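Probable transcriptional regulator (Pseudomonas aeruginosa, PDB 2ESN) probably binds DNA and regulates transcription as a LysR-family regulator, with an N-terminal helix-turn-helix domain and a C-terminal domain consistent with sensing a small-molecule effector. Local coordinates at residues A106-D109 against Y110-F113; K140-V143 against E144-A147; Y157-E160 against H161-L164; A252-H255 against A256-L260. All blocks are in the same frame, centred on the assembly; numbering follows the deposited sequence.

Contact 1: A106-D109 against Y110-F113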
# COMPACT_ATOMS: atom_id res chain seq x y z
N ALA C 106 5.81 -14.58 12.08
CA ALA C 106 5.30 -13.32 12.59
C ALA C 106 5.30 -13.59 14.04
O ALA C 106 4.87 -14.66 14.48
CB ALA C 106 3.87 -13.10 12.17
N ALA C 107 5.80 -12.65 14.82
CA ALA C 107 6.14 -13.04 16.22
C ALA C 107 6.17 -11.83 17.09
O ALA C 107 6.09 -10.69 16.56
CB ALA C 107 7.51 -13.72 16.25
N THR C 108 6.27 -12.07 18.41
CA THR C 108 6.57 -10.98 19.32
C THR C 108 7.93 -11.24 20.03
O THR C 108 8.50 -12.31 19.84
CB THR C 108 5.46 -10.82 20.36
OG1 THR C 108 5.34 -12.04 21.08
CG2 THR C 108 4.14 -10.47 19.68
N ASP C 109 8.42 -10.31 20.86
CA ASP C 109 9.57 -10.65 21.67
C ASP C 109 9.24 -11.84 22.58
O ASP C 109 10.04 -12.72 22.73
CB ASP C 109 10.13 -9.42 22.42
CG ASP C 109 9.49 -9.23 23.77
OD1 ASP C 109 8.25 -9.35 23.84
OD2 ASP C 109 10.25 -9.03 24.74
N TYR C 110 8.04 -11.92 23.13
CA TYR C 110 7.75 -13.05 24.01
C TYR C 110 7.78 -14.39 23.30
O TYR C 110 8.35 -15.33 23.80
CB TYR C 110 6.46 -12.88 24.83
CG TYR C 110 6.22 -14.10 25.65
CD1 TYR C 110 7.15 -14.54 26.54
CD2 TYR C 110 5.05 -14.84 25.52
CE1 TYR C 110 6.99 -15.68 27.31
CE2 TYR C 110 4.86 -15.99 26.30
CZ TYR C 110 5.87 -16.41 27.16
OH TYR C 110 5.78 -17.59 27.91
N THR C 111 7.16 -14.50 22.14
CA THR C 111 7.04 -15.77 21.47
C THR C 111 8.39 -16.14 20.82
O THR C 111 8.75 -17.30 20.73
CB THR C 111 5.84 -15.80 20.45
OG1 THR C 111 5.94 -14.70 19.52
CG2 THR C 111 4.44 -15.77 21.15
N ALA C 112 9.15 -15.17 20.38
CA ALA C 112 10.52 -15.44 19.92
C ALA C 112 11.36 -16.04 21.07
O ALA C 112 12.05 -17.05 20.92
CB ALA C 112 11.17 -14.15 19.36
N PHE C 113 11.24 -15.41 22.24
CA PHE C 113 11.89 -15.92 23.43
C PHE C 113 11.47 -17.32 23.79
O PHE C 113 12.34 -18.14 24.21
CB PHE C 113 11.66 -14.95 24.62
CG PHE C 113 11.82 -15.61 25.99
CD1 PHE C 113 13.06 -15.72 26.59
CD2 PHE C 113 10.73 -16.13 26.65
CE1 PHE C 113 13.17 -16.32 27.87
CE2 PHE C 113 10.84 -16.74 27.87
CZ PHE C 113 12.07 -16.81 28.50
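Thr108 and Thr111 meet where strand 102-107 turns into helix 109-126: Ala112 N donates to Thr108 O (3.0 Å) and Phe113 N to Asp109 O (3.0 Å), the first i-to-i+4 bonds of the helix. Thr108 holds the N-cap position. Its own amide is taken by the side chain three residues on, Thr108 N to Thr111 OG1 at 2.9 Å with an N-H...O angle of 176°, the nearly straight bond from N-cap amide to N3 side chain that makes one half of a capping box. Thr111 reaches it because its hydroxyl sits between its own N and carbonyl carbon (chi1 53°). The two threonine side chains slant across each other, with Thr108 OG1 3.1 Å from Thr111 OG1, while Ala107 CB comes to 3.8 Å from the same Thr111 oxygen. One residue on, Ala112 CB rests 3.3 Å from Thr108 O. The carboxylate of Asp109 leaves this turn for the amides of Val236 and Leu237, which occupy both its oxygens, and Tyr110 OH bonds to Tyr278 OH. The contact forms the first corner of the beta-alpha-beta unit of strand 102-107, helix 109-126 and strand 131-136. Ala112 packs on Leu134 of strand 131-136, Thr111 on Leu155 of strand 153-157, and Phe113 on helix 254-264 and, edge-to-face, on Phe241 of the second subunit.

Contact 2: K140-V143 against E144-A147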
# COMPACT_ATOMS: atom_id res chain seq x y z
N LYS C 140 -1.46 -9.73 15.19
CA LYS C 140 -1.20 -11.14 15.52
C LYS C 140 -1.36 -12.07 14.30
O LYS C 140 -0.52 -12.93 14.03
CB LYS C 140 -2.09 -11.64 16.64
CG LYS C 140 -1.84 -13.12 16.94
CD LYS C 140 -2.19 -13.54 18.37
CE LYS C 140 -3.66 -13.34 18.71
NZ LYS C 140 -4.53 -14.55 18.52
N LEU C 141 -2.43 -11.86 13.56
CA LEU C 141 -2.92 -12.84 12.61
C LEU C 141 -3.40 -12.13 11.35
O LEU C 141 -4.52 -11.65 11.31
CB LEU C 141 -4.06 -13.59 13.28
CG LEU C 141 -4.25 -15.06 12.96
CD1 LEU C 141 -5.29 -15.63 13.88
CD2 LEU C 141 -4.65 -15.21 11.50
N SER C 142 -2.54 -12.02 10.36
CA SER C 142 -2.89 -11.43 9.07
C SER C 142 -3.01 -12.58 8.04
O SER C 142 -2.00 -13.01 7.44
CB SER C 142 -1.85 -10.36 8.67
OG SER C 142 -1.74 -10.21 7.26
N VAL C 143 -4.24 -13.09 7.88
CA VAL C 143 -4.58 -14.18 6.94
C VAL C 143 -4.06 -13.88 5.53
O VAL C 143 -3.68 -14.80 4.78
CB VAL C 143 -6.12 -14.48 6.93
CG1 VAL C 143 -6.94 -13.19 6.79
CG2 VAL C 143 -6.50 -15.50 5.84
N GLU C 144 -4.05 -12.59 5.19
CA GLU C 144 -3.47 -12.09 3.94
C GLU C 144 -2.01 -12.59 3.76
O GLU C 144 -1.66 -13.21 2.72
CB GLU C 144 -3.55 -10.53 3.87
CG GLU C 144 -4.65 -9.83 4.76
CD GLU C 144 -4.48 -8.28 4.88
OE1 GLU C 144 -3.67 -7.69 4.10
OE2 GLU C 144 -5.16 -7.64 5.75
N ALA C 145 -1.17 -12.37 4.78
CA ALA C 145 0.26 -12.60 4.66
C ALA C 145 0.56 -14.10 4.62
O ALA C 145 1.47 -14.58 3.90
CB ALA C 145 1.01 -11.89 5.78
N LEU C 146 -0.22 -14.84 5.40
CA LEU C 146 -0.19 -16.29 5.42
C LEU C 146 -0.53 -16.91 4.04
O LEU C 146 0.25 -17.69 3.49
CB LEU C 146 -1.10 -16.83 6.55
CG LEU C 146 -0.75 -16.43 8.01
CD1 LEU C 146 -1.74 -16.98 9.04
CD2 LEU C 146 0.71 -16.85 8.40
N ALA C 147 -1.69 -16.53 3.48
CA ALA C 147 -2.16 -16.98 2.13
C ALA C 147 -1.06 -16.84 1.08
O ALA C 147 -0.59 -17.84 0.50
CB ALA C 147 -3.42 -16.20 1.73
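Ser142 caps the first turn of helix 143-148 and meets Ala145 with both its carbonyl and its side chain. From Ser142 CB the side chain runs to OG, which lies roughly anti to the backbone N (chi1 152°), a setting that turns it to the first helical turn. There OG accepts a weak bond from Ala145 N at 3.3 Å, the capping bond, and lies 3.5 Å from Ala145 CB. The aliphatic part of Glu144 passes on another side of the hydroxyl, with Glu144 CG 3.9 Å from Ser142 OG.

Ser142 O takes two of the amides. It accepts from Ala145 N at 2.9 Å, a bent bond (131°) whose donor stands above the carbonyl plane, and from Leu146 N at 3.3 Å, a straighter one (168°) lying in that plane. Ala145 N is therefore shared between the carbonyl and hydroxyl oxygens of one residue. The next helical bond, Ala147 N to Val143 O at 2.9 Å, continues the winding. Before the cap, Leu141 CD2 approaches Leu146 CD1 at 4.2 Å, a light apolar touch between the incoming loop and the helix; both leucines also pack on Ile168 of strand 168-183.

Ala145 N comes too early in the helix for a regular i-to-i+4 bond and is met by Ser142 O and, weakly, by Ser142 OG, whereas Leu146 N makes the first regular helical bond. A capping hydroxyl, a carbonyl oxygen accepting two amides and a flanking apolar contact are the arrangement of a serine N-cap at the start of helix 143-148.

Contact 3: Y157-E160 against H161-L164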
# COMPACT_ATOMS: atom_id res chain seq x y z
N TYR C 157 -1.30 -16.35 21.21
CA TYR C 157 -2.32 -17.14 21.89
C TYR C 157 -3.74 -16.61 21.60
O TYR C 157 -3.90 -15.46 21.14
CB TYR C 157 -1.99 -17.33 23.39
CG TYR C 157 -2.10 -16.13 24.36
CD1 TYR C 157 -0.95 -15.41 24.77
CD2 TYR C 157 -3.35 -15.80 24.96
CE1 TYR C 157 -1.02 -14.34 25.71
CE2 TYR C 157 -3.45 -14.74 25.92
CZ TYR C 157 -2.29 -14.01 26.28
OH TYR C 157 -2.41 -12.95 27.19
N ASP C 158 -4.76 -17.45 21.81
CA ASP C 158 -6.16 -17.01 21.55
C ASP C 158 -6.66 -16.39 22.80
O ASP C 158 -6.57 -17.00 23.86
CB ASP C 158 -7.15 -18.15 21.17
CG ASP C 158 -6.72 -18.98 19.93
OD1 ASP C 158 -6.20 -18.42 18.93
OD2 ASP C 158 -6.94 -20.21 19.99
N GLU C 159 -7.19 -15.19 22.68
CA GLU C 159 -7.93 -14.57 23.77
C GLU C 159 -9.37 -15.10 23.83
O GLU C 159 -10.24 -14.72 23.06
CB GLU C 159 -7.87 -13.04 23.68
CG GLU C 159 -8.29 -12.31 24.95
CD GLU C 159 -8.20 -10.78 24.81
OE1 GLU C 159 -7.38 -10.29 23.98
OE2 GLU C 159 -8.94 -10.07 25.54
N GLU C 160 -9.56 -16.07 24.72
CA GLU C 160 -10.84 -16.45 25.33
C GLU C 160 -12.09 -16.71 24.47
O GLU C 160 -12.87 -15.78 24.22
CB GLU C 160 -11.19 -15.40 26.39
CG GLU C 160 -11.76 -14.09 25.78
CD GLU C 160 -12.43 -13.22 26.80
OE1 GLU C 160 -11.92 -13.21 27.95
OE2 GLU C 160 -13.46 -12.55 26.47
N HIS C 161 -12.29 -17.91 23.91
CA HIS C 161 -11.28 -18.68 23.24
C HIS C 161 -11.60 -18.23 21.80
O HIS C 161 -12.55 -18.71 21.16
CB HIS C 161 -11.55 -20.17 23.46
CG HIS C 161 -11.57 -20.58 24.91
ND1 HIS C 161 -10.91 -21.70 25.38
CD2 HIS C 161 -12.14 -20.00 26.00
CE1 HIS C 161 -11.09 -21.80 26.69
NE2 HIS C 161 -11.83 -20.78 27.09
N GLU C 162 -10.83 -17.23 21.34
CA GLU C 162 -11.06 -16.53 20.07
C GLU C 162 -11.40 -17.51 18.95
O GLU C 162 -10.80 -18.59 18.86
CB GLU C 162 -9.81 -15.70 19.68
CG GLU C 162 -9.70 -14.28 20.31
CD GLU C 162 -8.25 -13.71 20.29
OE1 GLU C 162 -7.31 -14.44 19.90
OE2 GLU C 162 -8.02 -12.52 20.68
N ARG C 163 -12.37 -17.15 18.12
CA ARG C 163 -12.65 -17.95 16.91
C ARG C 163 -11.60 -17.68 15.81
O ARG C 163 -11.25 -16.53 15.52
CB ARG C 163 -14.08 -17.69 16.41
CG ARG C 163 -14.44 -18.46 15.13
CD ARG C 163 -15.89 -18.21 14.68
NE ARG C 163 -16.13 -17.11 13.72
CZ ARG C 163 -15.29 -16.13 13.34
NH1 ARG C 163 -14.04 -16.02 13.80
NH2 ARG C 163 -15.72 -15.24 12.45
N LEU C 164 -11.10 -18.76 15.21
CA LEU C 164 -10.16 -18.68 14.11
C LEU C 164 -10.78 -18.18 12.79
O LEU C 164 -11.85 -18.68 12.38
CB LEU C 164 -9.51 -20.05 13.87
CG LEU C 164 -8.51 -20.54 14.91
CD1 LEU C 164 -7.92 -21.87 14.46
CD2 LEU C 164 -7.42 -19.48 15.15
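Glu162 turns its carboxylate back onto the backbone of Glu159, where Glu159 N donates to Glu162 OE1 at 2.9 Å (154°). The amide comes in from above the carboxylate plane rather than within it. Glu162 OE1 also lies 3.3 Å from Asp158 CA, so this oxygen sits close against the chain at the start of the loop. The Glu162 chain is extended beyond CG, though the exact course of CG itself is doubtful. Asp158 CB faces Glu162 CB at 3.9 Å, the aliphatic roots of two acids set against each other. Further along, Leu164 CD2 comes to 4.1 Å from Asp158 OD1, the two side chains crossing at about a right angle; Asp158 OD1 bonds Tyr283 OH, and Leu164 packs on the same tyrosine.

The peptide before His161 is cis, at the bend where the two halves of the loop, measured end to end, run 119° apart. The surrounding acids lie near Glu162: Glu159 OE1 is 4.0 Å from Glu162 OE2, and Asp158 OD1 is 4.2 Å from Glu162 OE1. Each is answered from outside the turn. Lys140 forms a salt bridge with Glu162, Arg281 with Asp158, Arg218 with Glu159 and Arg222 with Glu160.

This acidic loop joins strand 153-157 to strand 168-183 at the surface of the effector-domain fold. Clustered carboxylates would probably raise one another's proton affinity, but the basic partners would probably oppose that shift, and the bond from Glu159 N is consistent with a charged Glu162.

Contact 4: A252-H255 against A256-L260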
# COMPACT_ATOMS: atom_id res chain seq x y z
N ALA C 252 2.55 -10.74 33.75
CA ALA C 252 3.39 -11.22 32.65
C ALA C 252 3.35 -12.73 32.63
O ALA C 252 3.17 -13.35 33.66
CB ALA C 252 4.88 -10.84 32.88
N PRO C 253 3.64 -13.33 31.46
CA PRO C 253 3.89 -14.73 31.41
C PRO C 253 4.95 -15.19 32.38
O PRO C 253 6.09 -14.63 32.42
CB PRO C 253 4.35 -14.96 29.95
CG PRO C 253 3.75 -13.74 29.16
CD PRO C 253 3.76 -12.63 30.15
N ARG C 254 4.60 -16.24 33.13
CA ARG C 254 5.49 -16.86 34.11
C ARG C 254 6.81 -17.42 33.52
O ARG C 254 7.92 -17.23 34.07
CB ARG C 254 4.73 -17.90 34.94
CG ARG C 254 5.56 -18.47 36.13
CD ARG C 254 4.81 -19.64 36.77
NE ARG C 254 5.51 -20.23 37.94
CZ ARG C 254 6.34 -21.30 37.93
NH1 ARG C 254 6.89 -21.73 39.06
NH2 ARG C 254 6.69 -21.95 36.82
N HIS C 255 6.73 -18.04 32.35
CA HIS C 255 7.92 -18.56 31.73
C HIS C 255 8.93 -17.44 31.55
O HIS C 255 10.10 -17.67 31.79
CB HIS C 255 7.56 -19.12 30.33
CG HIS C 255 8.68 -19.88 29.66
ND1 HIS C 255 9.28 -21.00 30.21
CD2 HIS C 255 9.27 -19.71 28.45
CE1 HIS C 255 10.19 -21.47 29.38
NE2 HIS C 255 10.21 -20.69 28.31
N ALA C 256 8.50 -16.24 31.13
CA ALA C 256 9.46 -15.12 30.95
C ALA C 256 9.95 -14.48 32.28
O ALA C 256 11.15 -14.15 32.48
CB ALA C 256 8.87 -14.06 29.98
N ALA C 257 9.01 -14.27 33.20
CA ALA C 257 9.33 -13.66 34.46
C ALA C 257 10.32 -14.56 35.23
O ALA C 257 11.30 -14.05 35.83
CB ALA C 257 8.00 -13.44 35.30
N ARG C 258 10.08 -15.87 35.23
CA ARG C 258 11.08 -16.80 35.83
C ARG C 258 12.46 -16.72 35.23
O ARG C 258 13.42 -16.78 35.96
CB ARG C 258 10.63 -18.24 35.75
CG ARG C 258 9.47 -18.55 36.63
CD ARG C 258 9.05 -20.02 36.47
NE ARG C 258 9.42 -20.71 37.71
CZ ARG C 258 10.62 -21.24 37.97
NH1 ARG C 258 10.82 -21.81 39.16
NH2 ARG C 258 11.61 -21.23 37.06
N ALA C 259 12.57 -16.61 33.91
CA ALA C 259 13.88 -16.46 33.24
C ALA C 259 14.62 -15.16 33.61
O ALA C 259 15.87 -15.05 33.55
CB ALA C 259 13.68 -16.52 31.74
N LEU C 260 13.88 -14.12 33.95
CA LEU C 260 14.54 -12.88 34.27
C LEU C 260 14.53 -12.52 35.76
O LEU C 260 15.00 -11.46 36.10
CB LEU C 260 13.97 -11.73 33.40
CG LEU C 260 14.40 -11.74 31.93
CD1 LEU C 260 13.94 -10.44 31.19
CD2 LEU C 260 15.95 -11.90 31.82
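Arg254 and Arg258 lie side by side one turn apart on helix 254-264, which follows strand 249-253 in the mixed alpha/beta fold of the LysR effector-binding domain. Pro253 holds the N-cap position. The compact part of the contact is the helix backbone and its small residues. Pro253 O accepts from Ala257 N at 3.0 Å, with the donor in the carbonyl plane, and weakly from Ala256 N. The following bond, Arg258 N to Arg254 O, is 2.8 Å long. Ala256 and Ala257 are buried: Ala257 CB stands 3.7 Å from Pro253 O and packs on Leu240 and Val181, while Ala256 lies on Tyr110. His255 packs its ring edge-to-face on Phe174 and against the ring of Phe113, and its amide bonds Asp176 OD2.

The arginines face solvent more, Arg254 partly exposed and Arg258 exposed, yet their two chains are pressed together. Arg254 CG lies anti to the backbone N (chi1 -172°) and the chain stays extended to NE. In Arg258, chi1 (-69°) and an extended chi2 put CD over the Arg254 guanidinium, and the bend at chi3 then turns NE toward Arg254 NH1. The guanidinium planes are 42° apart and the pair shares no hydrogen bond, both approaching groups being donors. The like charges would probably repel, and Arg177 brings a third positive charge near Arg254 NE. Arg254 NH1 approaches Arg258 NE at 3.0 Å, while Arg258 CD lies over one face of the Arg254 guanidinium, 3.1 Å from Arg254 NH2 and displaced from the centre of the group.

Contacts 1, 2 and 4 each mark the start of a helix, but in different surroundings. Contact 1 is buried, contacts 2 and 4 are partly so, and contact 3 is a surface loop. Contacts 1 and 4 touch directly: Tyr110 and Phe113 meet Pro253, His255 and Ala259, packing helix 109-126 on the strand-to-helix turn at 253-254 beside the second subunit, both contacts reaching the same sheet. Contacts 2 and 3 are joined by Lys140 NZ, through a salt bridge to Glu162 OE1 and a probable hydrogen bond to Tyr157 O. Chemistry follows place: hydroxyls and small apolar groups at the buried junction, clustered acids and arginines toward the surface.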